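Local atomic coordinates of thioredoxin domain-containing protein (Sinorhizobium meliloti, PDB entry 3U5R), a protein that is of unknown function but carries a thioredoxin-like domain of the AhpC/TSA family, and so may act as an antioxidant oxidoreductase. Residues K189-G192 with T193-P197. Residues are numbered along the deposited sequence; the frame is centred on the assembly and turned at random.
Sequences KDVG and TTQVP
The amide of Q195 reaches back along the chain to V191 and G192, its side chain running alongside the backbone at a bend in the surface loop between helix 176-186 and strand 199-202. CG of Q195 sits beside its backbone N (chi1 -46°), anti to the carbonyl carbon, and the extended chain beyond carries NE2 to 3.4 Å from G192 O. This hydrogen bond is nearly straight, with an N-H...O angle of 172°, but long and weak. The side chains of V191 and Q195 cross at about a right angle, V191 CG1 touching NE2 at 3.8 Å. The branched V191 suits its place because its side chain also packs on A181, A184 and V185 of the helix and on V157 and Y158 of strand 156-160. A water gives one hydrogen to G192 O (2.8 Å) and another to T194 O (3.0 Å), bridging the bend.

Glutamine suits position 195 because its amide both donates and accepts: NE2 also bonds V157 O, and OE1 takes the backbone N-H of H159. Were an alanine here, V157 O and H159 N would probably lose these partners, G192 O its weak bond and V191 CG1 its contact with the amide. The loop is thus fastened to edge strand 156-160 by the Q195 amide, acting like a peptide group, together with the packing of V191, while G192 O takes a weak bond from that amide and a shorter one from water.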
loop_
_atom_site.group_PDB
_atom_site.type_symbol
_atom_site.label_atom_id
_atom_site.label_comp_id
_atom_site.label_asym_id
_atom_site.label_seq_id
_atom_site.Cartn_x
_atom_site.Cartn_y
_atom_site.Cartn_z
ATOM N N LYS A 189 3.588 20.942 2.366
ATOM C CA LYS A 189 4.125 21.369 1.062
ATOM C C LYS A 189 3.592 20.550 -0.113
ATOM O O LYS A 189 2.878 19.562 0.073
ATOM C CB LYS A 189 5.632 21.291 1.045
ATOM C CG LYS A 189 6.285 22.056 2.153
ATOM C CD LYS A 189 7.678 22.458 1.740
ATOM C CE LYS A 189 8.206 23.591 2.628
ATOM N NZ LYS A 189 9.634 23.273 2.954
ATOM N N ASP A 190 3.943 20.988 -1.320
ATOM C CA ASP A 190 3.527 20.296 -2.561
ATOM C C ASP A 190 4.350 19.015 -2.822
ATOM O O ASP A 190 5.574 19.034 -2.741
ATOM C CB ASP A 190 3.692 21.254 -3.756
ATOM C CG ASP A 190 2.576 22.326 -3.810
ATOM O OD1 ASP A 190 1.699 22.363 -2.910
ATOM O OD2 ASP A 190 2.580 23.112 -4.780
ATOM N N VAL A 191 3.689 17.905 -3.125
ATOM C CA VAL A 191 4.413 16.692 -3.492
ATOM C C VAL A 191 5.073 16.924 -4.881
ATOM O O VAL A 191 4.493 17.613 -5.715
ATOM C CB VAL A 191 3.477 15.464 -3.492
ATOM C CG1 VAL A 191 4.232 14.200 -4.019
ATOM C CG2 VAL A 191 2.957 15.241 -2.079
ATOM N N GLY A 192 6.278 16.390 -5.107
ATOM C CA GLY A 192 6.973 16.565 -6.408
ATOM C C GLY A 192 6.098 16.001 -7.546
ATOM O O GLY A 192 5.279 15.056 -7.356
ATOM N N THR A 193 6.249 16.568 -8.734
ATOM C CA THR A 193 5.348 16.257 -9.844
ATOM C C THR A 193 5.815 15.012 -10.633
ATOM O O THR A 193 5.048 14.447 -11.350
ATOM C CB THR A 193 5.290 17.458 -10.829
ATOM O OG1 THR A 193 6.611 17.643 -11.329
ATOM C CG2 THR A 193 4.829 18.771 -10.111
ATOM N N THR A 194 7.059 14.582 -10.467
ATOM C CA THR A 194 7.537 13.328 -11.073
ATOM C C THR A 194 7.067 12.180 -10.221
ATOM O O THR A 194 7.604 11.978 -9.091
ATOM C CB THR A 194 9.091 13.250 -11.069
ATOM O OG1 THR A 194 9.574 14.364 -11.793
ATOM C CG2 THR A 194 9.676 11.871 -11.732
ATOM N N GLN A 195 6.083 11.435 -10.724
ATOM C CA GLN A 195 5.651 10.243 -10.022
ATOM C C GLN A 195 5.779 9.062 -10.974
ATOM O O GLN A 195 4.911 8.790 -11.813
ATOM C CB GLN A 195 4.227 10.368 -9.439
ATOM C CG GLN A 195 4.039 11.710 -8.714
ATOM C CD GLN A 195 2.764 11.826 -7.902
ATOM O OE1 GLN A 195 1.901 10.950 -7.941
ATOM N NE2 GLN A 195 2.631 12.936 -7.179
ATOM N N VAL A 196 6.818 8.272 -10.767
ATOM C CA VAL A 196 7.002 7.080 -11.628
ATOM C C VAL A 196 6.031 5.991 -11.222
ATOM O O VAL A 196 5.930 5.683 -10.040
ATOM C CB VAL A 196 8.425 6.590 -11.479
ATOM C CG1 VAL A 196 8.656 5.313 -12.371
ATOM C CG2 VAL A 196 9.442 7.813 -11.784
ATOM N N PRO A 197 5.360 5.362 -12.186
ATOM C CA PRO A 197 4.408 4.317 -11.841
ATOM C C PRO A 197 5.105 3.117 -11.152
ATOM O O PRO A 197 6.226 2.797 -11.523
ATOM C CB PRO A 197 3.840 3.861 -13.194
ATOM C CG PRO A 197 4.146 5.038 -14.173
ATOM C CD PRO A 197 5.350 5.754 -13.632
HETATM O O HOH W 1 6.817 12.881 -6.358
#